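Long-range contacts in Myo-inositol-1-phosphate synthase-related protein (Thermotoga maritima MSB8, PDB 3CIN), which is of unknown function but is related to the myo-inositol-1-phosphate synthases and binds nicotinamide-adenine-dinucleotide in a Rossmann-type domain: residues Ile60-Val66 and Pro93-Val99; Asp135-Asn141 and Arg186-Val192. All coordinates share one frame; numbering follows the deposited sequence.

Contact 1: Ile60-Val66 and Pro93-Val99; sequences IVGSYDV and PEIRKGV. With NAD (nicotinamide-adenine-dinucleotide), chain F.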
loop_
_atom_site.group_PDB
_atom_site.type_symbol
_atom_site.label_atom_id
_atom_site.label_comp_id
_atom_site.label_asym_id
_atom_site.label_seq_id
_atom_site.Cartn_x
_atom_site.Cartn_y
_atom_site.Cartn_z
ATOM N N ILE A 60 14.641 33.327 19.458
ATOM C CA ILE A 60 15.888 32.683 19.018
ATOM C C ILE A 60 17.039 33.629 19.276
ATOM O O ILE A 60 17.131 34.717 18.628
ATOM C CB ILE A 60 15.884 32.282 17.517
ATOM C CG1 ILE A 60 14.651 31.449 17.171
ATOM C CG2 ILE A 60 17.118 31.549 17.156
ATOM C CD1 ILE A 60 14.516 30.261 17.998
ATOM N N VAL A 61 17.898 33.283 20.233
ATOM C CA VAL A 61 19.066 34.128 20.552
ATOM C C VAL A 61 20.385 33.734 19.875
ATOM O O VAL A 61 21.377 34.452 19.955
ATOM C CB VAL A 61 19.267 34.244 22.085
ATOM C CG1 VAL A 61 17.992 34.802 22.692
ATOM C CG2 VAL A 61 19.641 32.874 22.694
ATOM N N GLY A 62 20.425 32.598 19.206
ATOM C CA GLY A 62 21.667 32.189 18.600
ATOM C C GLY A 62 21.521 30.955 17.766
ATOM O O GLY A 62 20.585 30.190 17.955
ATOM N N SER A 63 22.456 30.815 16.821
ATOM C CA SER A 63 22.505 29.684 15.938
ATOM C C SER A 63 23.953 29.385 15.606
ATOM O O SER A 63 24.693 30.268 15.230
ATOM C CB SER A 63 21.717 29.988 14.667
ATOM O OG SER A 63 21.709 28.911 13.771
ATOM N N TYR A 64 24.347 28.132 15.769
ATOM C CA TYR A 64 25.714 27.669 15.487
ATOM C C TYR A 64 25.753 26.641 14.368
ATOM O O TYR A 64 24.862 25.797 14.235
ATOM C CB TYR A 64 26.321 27.035 16.742
ATOM C CG TYR A 64 26.789 28.078 17.736
ATOM C CD1 TYR A 64 25.871 28.843 18.429
ATOM C CD2 TYR A 64 28.146 28.297 17.986
ATOM C CE1 TYR A 64 26.272 29.829 19.307
ATOM C CE2 TYR A 64 28.549 29.276 18.867
ATOM C CZ TYR A 64 27.613 30.050 19.516
ATOM O OH TYR A 64 28.015 31.023 20.400
ATOM N N ASP A 65 26.811 26.708 13.577
ATOM C CA ASP A 65 27.055 25.715 12.543
ATOM C C ASP A 65 28.574 25.534 12.372
ATOM O O ASP A 65 29.371 26.187 13.059
ATOM C CB ASP A 65 26.359 26.125 11.219
ATOM C CG ASP A 65 25.830 24.945 10.443
ATOM O OD1 ASP A 65 26.657 24.233 9.830
ATOM O OD2 ASP A 65 24.587 24.717 10.457
ATOM N N VAL A 66 28.937 24.626 11.476
ATOM C CA VAL A 66 30.309 24.416 11.105
ATOM C C VAL A 66 30.492 24.593 9.619
ATOM O O VAL A 66 31.601 24.553 9.157
ATOM C CB VAL A 66 30.831 23.041 11.570
ATOM C CG1 VAL A 66 30.871 22.997 13.099
ATOM C CG2 VAL A 66 30.000 21.966 11.019
ATOM N N PRO A 93 19.814 36.660 14.429
ATOM C CA PRO A 93 21.205 36.606 14.808
ATOM C C PRO A 93 22.103 36.036 13.722
ATOM O O PRO A 93 21.641 35.238 12.878
ATOM C CB PRO A 93 21.199 35.658 16.011
ATOM C CG PRO A 93 20.034 34.839 15.842
ATOM C CD PRO A 93 19.010 35.703 15.207
ATOM N N GLU A 94 23.388 36.391 13.775
ATOM C CA GLU A 94 24.336 35.824 12.835
ATOM C C GLU A 94 24.752 34.465 13.285
ATOM O O GLU A 94 24.932 34.239 14.467
ATOM C CB GLU A 94 25.557 36.707 12.703
ATOM C CG GLU A 94 25.285 37.873 11.782
ATOM C CD GLU A 94 26.495 38.749 11.586
ATOM O OE1 GLU A 94 27.529 38.520 12.273
ATOM O OE2 GLU A 94 26.401 39.646 10.716
ATOM N N ILE A 95 24.931 33.558 12.339
ATOM C CA ILE A 95 25.296 32.181 12.669
ATOM C C ILE A 95 26.771 32.146 13.052
ATOM O O ILE A 95 27.646 32.755 12.401
ATOM C CB ILE A 95 25.037 31.266 11.464
ATOM C CG1 ILE A 95 23.501 31.254 11.167
ATOM C CG2 ILE A 95 25.600 29.849 11.675
ATOM C CD1 ILE A 95 23.151 30.740 9.833
ATOM N N ARG A 96 27.035 31.452 14.165
ATOM C CA ARG A 96 28.330 31.399 14.766
ATOM C C ARG A 96 29.011 30.050 14.565
ATOM O O ARG A 96 28.346 29.070 14.294
ATOM C CB ARG A 96 28.214 31.712 16.248
ATOM C CG ARG A 96 27.784 33.159 16.472
ATOM C CD ARG A 96 27.866 33.634 17.906
ATOM N NE ARG A 96 27.233 34.959 18.012
ATOM C CZ ARG A 96 27.776 36.104 17.577
ATOM N NH1 ARG A 96 28.995 36.134 17.025
ATOM N NH2 ARG A 96 27.098 37.242 17.712
ATOM N N LYS A 97 30.348 30.050 14.712
ATOM C CA LYS A 97 31.147 28.831 14.551
ATOM C C LYS A 97 31.103 27.966 15.807
ATOM O O LYS A 97 31.438 28.420 16.923
ATOM C CB LYS A 97 32.626 29.229 14.211
ATOM C CG LYS A 97 33.573 28.072 13.955
ATOM C CD LYS A 97 34.919 28.539 13.474
ATOM C CE LYS A 97 35.642 29.335 14.468
ATOM N NZ LYS A 97 36.837 29.931 13.791
ATOM N N GLY A 98 30.740 26.701 15.592
ATOM C CA GLY A 98 30.806 25.664 16.598
ATOM C C GLY A 98 32.079 24.829 16.614
ATOM O O GLY A 98 33.157 25.338 16.395
ATOM N N VAL A 99 31.927 23.554 16.975
ATOM C CA VAL A 99 32.992 22.559 16.990
ATOM C C VAL A 99 32.560 21.435 16.063
ATOM O O VAL A 99 31.423 20.952 16.166
ATOM C CB VAL A 99 33.225 22.029 18.441
ATOM C CG1 VAL A 99 33.727 23.130 19.332
ATOM C CG2 VAL A 99 32.004 21.479 19.054
HETATM P PA NAD F . 20.612 18.790 8.038
HETATM O O1A NAD F . 19.701 19.509 7.080
HETATM O O2A NAD F . 21.818 18.230 7.348
HETATM O O5B NAD F . 21.110 19.883 9.047
HETATM C C5B NAD F . 22.193 19.616 9.935
HETATM C C4B NAD F . 22.910 20.933 10.177
HETATM O O4B NAD F . 23.844 20.759 11.230
HETATM C C3B NAD F . 23.686 21.472 8.981
HETATM O O3B NAD F . 23.476 22.865 8.818
HETATM C C2B NAD F . 25.139 21.193 9.343
HETATM O O2B NAD F . 26.034 22.001 8.630
HETATM C C1B NAD F . 25.087 21.396 10.841
HETATM N N9A NAD F . 26.169 20.764 11.600
HETATM C C8A NAD F . 26.694 19.504 11.330
HETATM N N7A NAD F . 27.580 19.224 12.346
HETATM C C5A NAD F . 27.602 20.300 13.199
HETATM C C6A NAD F . 28.376 20.595 14.324
HETATM N N6A NAD F . 29.271 19.707 14.861
HETATM N N1A NAD F . 28.106 21.779 14.981
HETATM C C2A NAD F . 27.164 22.661 14.483
HETATM N N3A NAD F . 26.450 22.421 13.327
HETATM C C4A NAD F . 26.696 21.246 12.713
HETATM O O3 NAD F . 19.830 17.680 8.837
HETATM P PN NAD F . 18.350 17.794 9.372
HETATM O O1N NAD F . 17.465 17.048 8.430
HETATM O O2N NAD F . 18.058 19.184 9.828
HETATM O O5D NAD F . 18.429 16.854 10.656
HETATM C C5D NAD F . 19.079 17.302 11.823
HETATM C C4D NAD F . 19.261 16.168 12.826
HETATM O O4D NAD F . 17.998 15.792 13.303
HETATM C C3D NAD F . 19.943 14.915 12.301
HETATM O O3D NAD F . 20.796 14.352 13.331
HETATM C C2D NAD F . 18.760 13.980 12.109
HETATM O O2D NAD F . 19.135 12.606 12.237
HETATM C C1D NAD F . 17.903 14.393 13.284
HETATM N N1N NAD F . 16.503 13.999 13.134
HETATM C C2N NAD F . 15.789 14.462 12.105
HETATM C C3N NAD F . 14.431 14.045 12.072
HETATM C C7N NAD F . 13.554 14.722 11.121
HETATM O O7N NAD F . 14.157 15.611 10.276
HETATM N N7N NAD F . 12.237 14.462 11.119
HETATM C C4N NAD F . 13.885 13.204 13.022
HETATM C C5N NAD F . 14.649 12.739 14.053
HETATM C C6N NAD F . 15.981 13.177 14.099
HETATM O O HOH W 1 24.294 32.987 16.813
#
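Y64 and R96 face each other where two parallel strands, 58-65 and the short edge strand 96-97, pair in a beta-alpha-beta unit of the Rossmann-type sheet, with helix 75-82 as the crossover. The aliphatic start of the arginine lies over the phenol: R96 CB sits 3.7 Å from the centroid of the Y64 ring, a CH-pi contact over the face, and R96 CD reaches on to Y64 OH at 3.6 Å. With CG placed anti to the carbonyl carbon (chi1 -67°), the arginine chain crosses the ring and then leads away. Outside the two segments, the Y64 hydroxyl is hydrogen-bonded to E130 OE1 and the ring meets W131 edge-to-face.

Three backbone bonds stitch the strands: R96 N to S63 O at 2.8 Å, D65 N to R96 O, and G98 N to D65 O. Where the pairing opens toward P93, one water takes the place of a direct bond, accepting from S63 N and donating to E94 O. On the other face of the sheet, I95 CG2 packs against D65 CB at 3.8 Å.

Beyond the strand ends lies NAD. The D65 carboxylate receives both adenosine ribose hydroxyls, O2B on OD1 and O3B on OD2, and is itself steadied by the backbone amides of Q21, V66 and D67. V66 puts its two methyls against the adenine, CG2 coming 3.6 Å from NAD C5A. The adenine amino group closes the grip, NAD N6A donating to V99 O over 2.8 Å.

Contact 2: Asp135-Asn141 and Arg186-Val192; sequences DPDVIVN and RGGAAFV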
loop_
_atom_site.group_PDB
_atom_site.type_symbol
_atom_site.label_atom_id
_atom_site.label_comp_id
_atom_site.label_asym_id
_atom_site.label_seq_id
_atom_site.Cartn_x
_atom_site.Cartn_y
_atom_site.Cartn_z
ATOM N N ASP A 135 22.603 34.180 26.512
ATOM C CA ASP A 135 21.719 33.866 27.633
ATOM C C ASP A 135 20.534 32.942 27.355
ATOM O O ASP A 135 19.421 33.168 27.864
ATOM C CB ASP A 135 21.194 35.150 28.246
ATOM C CG ASP A 135 20.546 34.914 29.569
ATOM O OD1 ASP A 135 21.096 34.090 30.322
ATOM O OD2 ASP A 135 19.480 35.526 29.868
ATOM N N PRO A 136 20.749 31.845 26.590
ATOM C CA PRO A 136 19.596 30.970 26.367
ATOM C C PRO A 136 19.121 30.241 27.596
ATOM O O PRO A 136 19.935 29.878 28.455
ATOM C CB PRO A 136 20.137 29.917 25.392
ATOM C CG PRO A 136 21.624 29.870 25.697
ATOM C CD PRO A 136 21.954 31.331 25.934
ATOM N N ASP A 137 17.812 29.987 27.646
ATOM C CA ASP A 137 17.219 29.040 28.611
ATOM C C ASP A 137 17.370 27.609 28.076
ATOM O O ASP A 137 17.552 26.665 28.874
ATOM C CB ASP A 137 15.712 29.337 28.763
ATOM C CG ASP A 137 15.439 30.685 29.375
ATOM O OD1 ASP A 137 15.801 30.826 30.541
ATOM O OD2 ASP A 137 14.843 31.589 28.734
ATOM N N VAL A 138 17.207 27.458 26.759
ATOM C CA VAL A 138 17.122 26.140 26.133
ATOM C C VAL A 138 18.068 26.057 24.956
ATOM O O VAL A 138 18.062 26.941 24.070
ATOM C CB VAL A 138 15.691 25.767 25.715
ATOM C CG1 VAL A 138 15.655 24.346 25.112
ATOM C CG2 VAL A 138 14.725 25.897 26.910
ATOM N N ILE A 139 18.890 25.017 24.920
ATOM C CA ILE A 139 19.801 24.757 23.804
ATOM C C ILE A 139 19.257 23.558 23.061
ATOM O O ILE A 139 19.041 22.523 23.692
ATOM C CB ILE A 139 21.247 24.494 24.304
ATOM C CG1 ILE A 139 21.802 25.740 24.983
ATOM C CG2 ILE A 139 22.218 24.073 23.129
ATOM C CD1 ILE A 139 23.018 25.443 25.802
ATOM N N VAL A 140 19.045 23.711 21.753
ATOM C CA VAL A 140 18.471 22.659 20.900
ATOM C C VAL A 140 19.523 22.092 19.964
ATOM O O VAL A 140 20.151 22.853 19.221
ATOM C CB VAL A 140 17.258 23.202 20.088
ATOM C CG1 VAL A 140 16.749 22.183 19.063
ATOM C CG2 VAL A 140 16.073 23.573 21.046
ATOM N N ASN A 141 19.673 20.764 19.953
ATOM C CA ASN A 141 20.666 20.114 19.172
ATOM C C ASN A 141 19.992 19.502 17.948
ATOM O O ASN A 141 19.258 18.496 18.061
ATOM C CB ASN A 141 21.402 19.033 19.955
ATOM C CG ASN A 141 22.347 18.288 19.095
ATOM O OD1 ASN A 141 22.846 18.867 18.112
ATOM N ND2 ASN A 141 22.596 17.003 19.406
ATOM N N ARG A 186 25.286 29.758 34.724
ATOM C CA ARG A 186 24.068 30.563 34.537
ATOM C C ARG A 186 23.037 30.389 35.635
ATOM O O ARG A 186 22.163 31.250 35.792
ATOM C CB ARG A 186 23.417 30.180 33.214
ATOM C CG ARG A 186 22.296 31.114 32.827
ATOM C CD ARG A 186 21.335 30.476 31.934
ATOM N NE ARG A 186 20.426 31.473 31.365
ATOM C CZ ARG A 186 19.105 31.328 31.326
ATOM N NH1 ARG A 186 18.527 30.242 31.819
ATOM N NH2 ARG A 186 18.364 32.256 30.766
ATOM N N GLY A 187 23.107 29.298 36.385
ATOM C CA GLY A 187 22.094 28.968 37.361
ATOM C C GLY A 187 20.952 28.109 36.829
ATOM O O GLY A 187 19.904 27.991 37.464
ATOM N N GLY A 188 21.149 27.521 35.662
ATOM C CA GLY A 188 20.214 26.544 35.118
ATOM C C GLY A 188 19.900 26.745 33.660
ATOM O O GLY A 188 19.677 27.876 33.189
ATOM N N ALA A 189 19.791 25.630 32.938
ATOM C CA ALA A 189 19.421 25.675 31.535
ATOM C C ALA A 189 18.945 24.298 31.129
ATOM O O ALA A 189 18.941 23.371 31.954
ATOM C CB ALA A 189 20.609 26.132 30.694
ATOM N N ALA A 190 18.527 24.160 29.871
ATOM C CA ALA A 190 18.016 22.900 29.359
ATOM C C ALA A 190 18.667 22.618 28.029
ATOM O O ALA A 190 19.025 23.556 27.252
ATOM C CB ALA A 190 16.466 22.935 29.239
ATOM N N PHE A 191 18.838 21.323 27.760
ATOM C CA PHE A 191 19.458 20.858 26.530
ATOM C C PHE A 191 18.485 19.843 25.913
ATOM O O PHE A 191 18.125 18.858 26.567
ATOM C CB PHE A 191 20.779 20.189 26.842
ATOM C CG PHE A 191 21.578 19.759 25.630
ATOM C CD1 PHE A 191 22.394 20.674 24.958
ATOM C CD2 PHE A 191 21.525 18.460 25.156
ATOM C CE1 PHE A 191 23.112 20.300 23.816
ATOM C CE2 PHE A 191 22.298 18.046 24.035
ATOM C CZ PHE A 191 23.102 18.979 23.369
ATOM N N VAL A 192 18.059 20.112 24.683
ATOM C CA VAL A 192 17.103 19.232 23.949
ATOM C C VAL A 192 17.816 18.517 22.833
ATOM O O VAL A 192 18.231 19.099 21.877
ATOM C CB VAL A 192 15.906 20.075 23.410
ATOM C CG1 VAL A 192 14.928 19.222 22.628
ATOM C CG2 VAL A 192 15.196 20.779 24.548
#
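R186 reaches from the end of helix 171-186 across to D135 and D137, just ahead of two neighbouring parallel strands, 138-141 and 189-193, of the Rossmann-type sheet. CG leaves CB anti to the backbone N (chi1 -170°), and from there to NE the chain is extended. R186 CG passes 4.1 Å from D135 OD1, and R186 CD lies alongside P136 O at 3.8 Å. R186 NE then donates a fairly straight hydrogen bond, the core of a salt bridge, to D135 OD1, 2.9 Å away and in the guanidinium plane, though from above the carboxylate plane. P136 O stands over the centre of one guanidinium face, 3.3 Å from R186 CZ. The two terminal nitrogens close end-on upon a single oxygen: R186 NH2 is 2.9 Å from D137 OD1 and R186 NH1 is 3.1 Å from D137 OD1, both on the same face of that carboxylate. NH1 also donates to G188 O, tying the arginine to its own turn.

Past this network the strands pair in register, V138 with A190 through V140 with V192, by four backbone bonds beginning with A190 N to D137 O. V138 CG1 touches V192 CG2 at 3.6 Å on one face, while I139 CG2 lies against the F191 ring on the other.

D137 OD2 accepts from the backbone N of K15, so both carboxylate oxygens are engaged. R186 would probably help keep the two neighbouring carboxylates ionised despite their closeness, and it joins the end of helix 171-186 to the turn leading into strand 138-141.

In the fold
Both contacts belong to one parallel sheet and follow each other along the chain, contact 1 closing before contact 2 opens. Strand 14-19 lies between strands 58-65 and 138-141, so contact 1 occupies one edge of the sheet and contact 2 lies further in, their centres about 14 Å apart. They nevertheless touch: V61 CG2 packs on P136 CB at 4.0 Å. Their relation to NAD differs. Contact 1 supplies pocket residues for the adenosine half, whereas the side chain of N141 in contact 2 is about 7 Å from NAD; its ND2 is hydrogen-bonded to N193 OD1, while OD1 meets the backbone N of C143, whose carbonyl O is hydrogen-bonded to NAD.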